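Local coordinates for T-cell surface glycoprotein CD1A1 antigen (Gallus gallus, PDB 3JVG), which probably presents lipid antigens to T cells at the cell surface, as an MHC class I-like glycoprotein of the CD1 family, at residues Gly28-Asp32 and Val33-Ser37; Ser55-Lys58 and Gly59-Asp62; Thr161-Asp164 and Ile165-Phe169. One frame throughout, in Å; residues are numbered along the deposited sequence.

Contact 1: residues Gly28-Asp32 and Val33-Ser37; sequences GLLGD and VKMGS
Gly28-Leu30 and Val33-Ser37 run antiparallel at 153°, joined by a two-residue type II' turn whose corners, Leu30 and Val33, bond to each other in both directions. Leu30 N donates to Val33 O (2.9 Å, almost straight at 174°) and Val33 N returns a bond to Leu30 O. Gly31, with its positive phi, takes the first inner place of the turn. Further along, Met35 N donates to Gly28 O (2.8 Å) and Gly28 N to Gly36 O (3.0 Å). Two residues thus stand against one, a pattern consistent with a classic beta bulge at Met35-Gly36.

Leu30, Val33 and Met35 supply the buried face. CG of Met35 lies 3.9 Å from CB of Leu30, and the final bend of the methionine chain (chi3 -67°) folds CE back over the neighbouring backbone, 3.6 Å from Leu29 N. Gly28, having no side chain, leaves room for that methyl beside its own carbonyl carbon. Leu29 and Lys34 share the other face, side by side and pointing the same way. Leu29 CD2 presses against Lys34 CG at 3.4 Å, a tight pair; Lys34 also packs on a polar side chain of the partner protein chain.

Asp32 heads away from the strand at its base, but its carboxylate curls back beside the turn: OD2 is hydrogen-bonded to Tyr241 OH and OD1 to Tyr207 OH, so two tyrosines limit its rotation and tie the turn to the immunoglobulin-like domain. The whole is a two-residue beta hairpin in the sheet floor of the MHC class I-like platform, one face beneath helix 148-172 and the turn reaching the membrane-proximal domain.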
loop_
_atom_site.group_PDB
_atom_site.type_symbol
_atom_site.label_atom_id
_atom_site.label_comp_id
_atom_site.label_asym_id
_atom_site.label_seq_id
_atom_site.Cartn_x
_atom_site.Cartn_y
_atom_site.Cartn_z
ATOM N N GLY A 28 1.799 8.332 -7.117
ATOM C CA GLY A 28 2.012 7.750 -8.473
ATOM C C GLY A 28 2.771 6.441 -8.257
ATOM O O GLY A 28 3.786 6.426 -7.543
ATOM N N LEU A 29 2.272 5.336 -8.795
ATOM C CA LEU A 29 2.933 4.072 -8.592
ATOM C C LEU A 29 3.179 3.364 -9.889
ATOM O O LEU A 29 2.332 3.398 -10.789
ATOM C CB LEU A 29 2.071 3.151 -7.703
ATOM C CG LEU A 29 1.762 3.597 -6.263
ATOM C CD1 LEU A 29 0.514 2.907 -5.709
ATOM C CD2 LEU A 29 2.948 3.362 -5.341
ATOM N N LEU A 30 4.309 2.684 -9.943
ATOM C CA LEU A 30 4.672 1.811 -11.018
ATOM C C LEU A 30 4.901 0.466 -10.330
ATOM O O LEU A 30 5.946 0.215 -9.699
ATOM C CB LEU A 30 5.962 2.359 -11.664
ATOM C CG LEU A 30 6.327 2.140 -13.144
ATOM C CD1 LEU A 30 7.701 1.562 -13.355
ATOM C CD2 LEU A 30 5.255 1.491 -14.045
ATOM N N GLY A 31 3.913 -0.405 -10.434
ATOM C CA GLY A 31 3.852 -1.592 -9.566
ATOM C C GLY A 31 3.827 -1.124 -8.116
ATOM O O GLY A 31 2.917 -0.351 -7.698
ATOM N N ASP A 32 4.810 -1.548 -7.324
ATOM C CA ASP A 32 4.877 -1.047 -5.938
ATOM C C ASP A 32 6.019 -0.041 -5.808
ATOM O O ASP A 32 6.413 0.265 -4.711
ATOM C CB ASP A 32 5.066 -2.181 -4.905
ATOM C CG ASP A 32 6.294 -3.030 -5.182
ATOM O OD1 ASP A 32 6.989 -2.780 -6.181
ATOM O OD2 ASP A 32 6.593 -3.980 -4.394
ATOM N N VAL A 33 6.582 0.417 -6.922
ATOM C CA VAL A 33 7.626 1.440 -6.865
ATOM C C VAL A 33 6.966 2.819 -6.854
ATOM O O VAL A 33 6.212 3.177 -7.810
ATOM C CB VAL A 33 8.572 1.347 -8.049
ATOM C CG1 VAL A 33 9.564 2.526 -8.018
ATOM C CG2 VAL A 33 9.287 -0.039 -8.126
ATOM N N LYS A 34 7.201 3.581 -5.781
ATOM C CA LYS A 34 6.581 4.902 -5.657
ATOM C C LYS A 34 7.303 5.907 -6.547
ATOM O O LYS A 34 8.465 6.205 -6.300
ATOM C CB LYS A 34 6.556 5.351 -4.205
ATOM C CG LYS A 34 5.490 4.570 -3.373
ATOM C CD LYS A 34 5.634 4.874 -1.856
ATOM C CE LYS A 34 4.524 4.179 -1.012
ATOM N NZ LYS A 34 4.369 4.709 0.418
ATOM N N MET A 35 6.610 6.421 -7.585
ATOM C CA MET A 35 7.251 7.326 -8.537
ATOM C C MET A 35 7.321 8.717 -7.947
ATOM O O MET A 35 8.312 9.387 -8.096
ATOM C CB MET A 35 6.507 7.360 -9.873
ATOM C CG MET A 35 6.571 6.016 -10.611
ATOM S SD MET A 35 5.788 6.233 -12.216
ATOM C CE MET A 35 4.105 6.518 -11.696
ATOM N N GLY A 36 6.266 9.144 -7.280
ATOM C CA GLY A 36 6.215 10.454 -6.658
ATOM C C GLY A 36 4.879 10.709 -5.973
ATOM O O GLY A 36 4.036 9.807 -5.820
ATOM N N SER A 37 4.678 11.929 -5.528
ATOM C CA SER A 37 3.516 12.237 -4.768
ATOM C C SER A 37 3.220 13.724 -4.866
ATOM O O SER A 37 3.992 14.500 -5.419
ATOM C CB SER A 37 3.720 11.886 -3.298
ATOM O OG SER A 37 4.672 12.751 -2.752
#

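Contact 2: residues Ser55-Lys58 and Gly59-Asp62; sequences SLPK and GDWD
Leu56 packs across the indole of Trp61, and this is the compact side of the contact. The two side chains meet at about a right angle: Leu56 CB comes within 3.6 Å of Trp61 NE1, while CD2 reaches the benzo part of the ring at CZ2, 3.7 Å away. CG stands over one face, displaced toward the rim. With its CG anti to the carbonyl carbon (chi1 -72°), Trp61 swings the indole back over the residues that precede the helix. Tyr47 meets the same indole edge-to-face, and NE1 makes a weak hydrogen bond to Arg53 O.

The outer side is far looser. Lys58 and Asp62 are linked by a salt bridge, but NZ to OD1 is a weak bond of 3.3 Å, reached through a twice-bent lysine chain, and the guanidinium of Arg53 is a like charge close by. Asp60 lies alongside Pro57, OD1 3.6 Å from the ring carbon CD; its negative charge near the helix start may interact favourably with the helix dipole.

Two backbone bonds open the helix, Trp61 N to Pro57 O (3.2 Å) and Asp62 N to Lys58 O (2.8 Å). With Pro57 in the N-cap position, the arrangement is a helix N-terminus, here that of the first long helix flanking an MHC class I-like groove.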
loop_
_atom_site.group_PDB
_atom_site.type_symbol
_atom_site.label_atom_id
_atom_site.label_comp_id
_atom_site.label_asym_id
_atom_site.label_seq_id
_atom_site.Cartn_x
_atom_site.Cartn_y
_atom_site.Cartn_z
ATOM N N SER A 55 13.227 10.880 -18.463
ATOM C CA SER A 55 12.564 9.970 -19.369
ATOM C C SER A 55 11.636 10.709 -20.320
ATOM O O SER A 55 11.351 10.190 -21.379
ATOM C CB SER A 55 11.854 8.819 -18.637
ATOM O OG SER A 55 10.577 9.236 -18.157
ATOM N N LEU A 56 11.197 11.918 -19.954
ATOM C CA LEU A 56 10.356 12.750 -20.849
ATOM C C LEU A 56 10.912 14.168 -20.874
ATOM O O LEU A 56 11.559 14.580 -19.902
ATOM C CB LEU A 56 8.937 12.843 -20.313
ATOM C CG LEU A 56 7.771 11.844 -20.404
ATOM C CD1 LEU A 56 7.717 10.993 -21.704
ATOM C CD2 LEU A 56 7.750 11.071 -19.287
ATOM N N PRO A 57 10.683 14.917 -21.970
ATOM C CA PRO A 57 11.128 16.309 -21.945
ATOM C C PRO A 57 10.315 17.172 -20.975
ATOM O O PRO A 57 9.145 16.896 -20.678
ATOM C CB PRO A 57 10.940 16.808 -23.406
ATOM C CG PRO A 57 10.175 15.726 -24.137
ATOM C CD PRO A 57 9.964 14.553 -23.217
ATOM N N LYS A 58 10.962 18.206 -20.494
ATOM C CA LYS A 58 10.353 19.201 -19.664
ATOM C C LYS A 58 8.901 19.551 -20.083
ATOM O O LYS A 58 8.011 19.483 -19.270
ATOM C CB LYS A 58 11.264 20.440 -19.697
ATOM C CG LYS A 58 11.699 20.957 -18.316
ATOM C CD LYS A 58 10.527 20.977 -17.278
ATOM C CE LYS A 58 10.671 22.130 -16.254
ATOM N NZ LYS A 58 9.781 21.919 -15.055
ATOM N N GLY A 59 8.652 19.908 -21.345
ATOM C CA GLY A 59 7.310 20.254 -21.777
ATOM C C GLY A 59 6.264 19.182 -21.464
ATOM O O GLY A 59 5.177 19.518 -21.036
ATOM N N ASP A 60 6.596 17.906 -21.665
ATOM C CA ASP A 60 5.691 16.837 -21.247
ATOM C C ASP A 60 5.418 16.829 -19.745
ATOM O O ASP A 60 4.251 16.795 -19.349
ATOM C CB ASP A 60 6.159 15.450 -21.728
ATOM C CG ASP A 60 5.873 15.233 -23.214
ATOM O OD1 ASP A 60 6.421 14.279 -23.796
ATOM O OD2 ASP A 60 5.135 16.061 -23.812
ATOM N N TRP A 61 6.485 16.874 -18.928
ATOM C CA TRP A 61 6.315 17.075 -17.494
ATOM C C TRP A 61 5.405 18.258 -17.115
ATOM O O TRP A 61 4.488 18.081 -16.271
ATOM C CB TRP A 61 7.637 17.062 -16.706
ATOM C CG TRP A 61 8.172 15.676 -16.632
ATOM C CD1 TRP A 61 9.346 15.220 -17.185
ATOM C CD2 TRP A 61 7.542 14.528 -16.020
ATOM N NE1 TRP A 61 9.479 13.886 -16.959
ATOM C CE2 TRP A 61 8.390 13.429 -16.245
ATOM C CE3 TRP A 61 6.321 14.322 -15.328
ATOM C CZ2 TRP A 61 8.079 12.139 -15.781
ATOM C CZ3 TRP A 61 6.018 13.063 -14.851
ATOM C CH2 TRP A 61 6.881 11.977 -15.087
ATOM N N ASP A 62 5.631 19.423 -17.723
ATOM C CA ASP A 62 4.786 20.575 -17.485
ATOM C C ASP A 62 3.289 20.281 -17.728
ATOM O O ASP A 62 2.434 20.760 -16.967
ATOM C CB ASP A 62 5.132 21.732 -18.382
ATOM C CG ASP A 62 6.557 22.301 -18.155
ATOM O OD1 ASP A 62 7.205 22.112 -17.117
ATOM O OD2 ASP A 62 7.001 22.976 -19.078
#

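Contact 3: residues Thr161-Asp164 and Ile165-Phe169; sequences TCVD and ILRLF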
loop_
_atom_site.group_PDB
_atom_site.type_symbol
_atom_site.label_atom_id
_atom_site.label_comp_id
_atom_site.label_asym_id
_atom_site.label_seq_id
_atom_site.Cartn_x
_atom_site.Cartn_y
_atom_site.Cartn_z
ATOM N N THR A 161 -2.344 7.404 -24.023
ATOM C CA THR A 161 -1.292 8.097 -23.357
ATOM C C THR A 161 -0.793 7.394 -22.067
ATOM O O THR A 161 0.415 7.312 -21.853
ATOM C CB THR A 161 -1.506 9.644 -23.292
ATOM O OG1 THR A 161 -1.364 10.162 -21.972
ATOM C CG2 THR A 161 -2.733 10.118 -23.996
ATOM N N CYS A 162 -1.708 6.853 -21.256
ATOM C CA CYS A 162 -1.288 6.076 -20.085
ATOM C C CYS A 162 -0.427 4.876 -20.482
ATOM O O CYS A 162 0.617 4.664 -19.896
ATOM C CB CYS A 162 -2.502 5.552 -19.327
ATOM S SG CYS A 162 -2.038 5.064 -17.724
ATOM N N VAL A 163 -0.875 4.102 -21.468
ATOM C CA VAL A 163 -0.157 2.928 -21.991
ATOM C C VAL A 163 1.224 3.295 -22.578
ATOM O O VAL A 163 2.254 2.635 -22.284
ATOM C CB VAL A 163 -1.031 2.176 -23.066
ATOM C CG1 VAL A 163 -0.241 1.128 -23.828
ATOM C CG2 VAL A 163 -2.263 1.548 -22.425
ATOM N N ASP A 164 1.248 4.347 -23.397
ATOM C CA ASP A 164 2.482 4.783 -23.973
ATOM C C ASP A 164 3.481 5.171 -22.902
ATOM O O ASP A 164 4.655 4.849 -23.023
ATOM C CB ASP A 164 2.261 5.981 -24.857
ATOM C CG ASP A 164 1.485 5.649 -26.147
ATOM O OD1 ASP A 164 1.157 4.455 -26.431
ATOM O OD2 ASP A 164 1.204 6.637 -26.864
ATOM N N ILE A 165 3.038 5.917 -21.898
ATOM C CA ILE A 165 3.915 6.300 -20.806
ATOM C C ILE A 165 4.356 5.066 -19.999
ATOM O O ILE A 165 5.548 4.940 -19.650
ATOM C CB ILE A 165 3.289 7.335 -19.895
ATOM C CG1 ILE A 165 3.154 8.654 -20.675
ATOM C CG2 ILE A 165 4.155 7.506 -18.610
ATOM C CD1 ILE A 165 2.225 9.700 -20.057
ATOM N N LEU A 166 3.415 4.160 -19.744
ATOM C CA LEU A 166 3.752 2.876 -19.126
ATOM C C LEU A 166 4.922 2.180 -19.857
ATOM O O LEU A 166 5.937 1.869 -19.209
ATOM C CB LEU A 166 2.519 1.926 -18.973
ATOM C CG LEU A 166 2.776 0.564 -18.311
ATOM C CD1 LEU A 166 3.574 0.668 -16.969
ATOM C CD2 LEU A 166 1.535 -0.331 -18.110
ATOM N N ARG A 167 4.796 1.970 -21.185
ATOM C CA ARG A 167 5.815 1.228 -21.945
ATOM C C ARG A 167 7.168 1.875 -21.744
ATOM O O ARG A 167 8.181 1.197 -21.520
ATOM C CB ARG A 167 5.544 1.212 -23.434
ATOM C CG ARG A 167 4.341 0.430 -23.780
ATOM C CD ARG A 167 4.249 0.184 -25.285
ATOM N NE ARG A 167 4.064 -1.251 -25.421
ATOM C CZ ARG A 167 2.894 -1.856 -25.629
ATOM N NH1 ARG A 167 1.775 -1.140 -25.808
ATOM N NH2 ARG A 167 2.854 -3.189 -25.708
ATOM N N LEU A 168 7.162 3.194 -21.827
ATOM C CA LEU A 168 8.349 3.976 -21.640
ATOM C C LEU A 168 8.928 3.887 -20.210
ATOM O O LEU A 168 10.153 3.846 -20.046
ATOM C CB LEU A 168 7.976 5.398 -21.949
ATOM C CG LEU A 168 8.938 6.434 -21.451
ATOM C CD1 LEU A 168 10.061 6.592 -22.474
ATOM C CD2 LEU A 168 8.115 7.676 -21.367
ATOM N N PHE A 169 8.062 3.889 -19.190
ATOM C CA PHE A 169 8.490 3.772 -17.783
ATOM C C PHE A 169 9.061 2.367 -17.463
ATOM O O PHE A 169 10.038 2.242 -16.698
ATOM C CB PHE A 169 7.319 4.104 -16.824
ATOM C CG PHE A 169 7.031 5.595 -16.678
ATOM C CD1 PHE A 169 7.761 6.552 -17.396
ATOM C CD2 PHE A 169 6.037 6.044 -15.821
ATOM C CE1 PHE A 169 7.524 7.914 -17.232
ATOM C CE2 PHE A 169 5.795 7.426 -15.663
ATOM C CZ PHE A 169 6.549 8.362 -16.377
#
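Ile165 folds back along the helix onto Thr161. Its N donates to Thr161 O (3.0 Å), and CG1, set beside its own backbone N (chi1 -68°), rests 3.3 Å from that same oxygen, the aliphatic branch packing beside the atom that accepts the backbone bond. The tip, CD1, lies alongside Thr161 OG1 at 4.1 Å, the two side chains pointing the same way.

Leu166 comes next, its N bound to Cys162 O at 2.8 Å. CB touches the backbone behind it, whereas the branched end leads away toward Leu8 and Leu99 on the sheet. Cys162 also points away from this turn and is held by its disulfide to Cys97, a covalent tie between helix and floor.

Arg167 N bonds to Val163 O at 2.8 Å. The arginine runs beside Val163 and then bends at chi3, bringing NH1 obliquely to CG1, 3.6 Å away.

Leu168 gives the longest of the four backbone bonds, N to Asp164 O at 3.2 Å. Phe169 closes the walk, its ring lying under Ile165: CG2 stands 3.3 Å above the centre of one face. The ring also packs on Leu52. These i to i+4 contacts belong to the second long helix bordering the groove of an MHC class I-like fold, with the disulfide fastening it to the sheet below.

How the contacts relate
Read from the N terminus, the three contacts follow in series, neither nesting nor crossing. Contact 1 closes the hairpin between strands 21-30 and 33-38; contact 2 closes the short loop leading from helix 52-55 into helix 58-82; contact 3 closes only a turn within helix 148-172. That helix is what brings them together. Leu30 CD2 meets Leu166 CD1 at 3.5 Å and Met35 SD meets Phe169 CD2 at 3.6 Å, while Leu56 CD1 touches Leu168 CD2 at 3.4 Å. Contacts 1 and 2 do not touch, their nearest atoms about 7 Å apart. Contact 3 thus joins the sheet floor to the start of the other long helix.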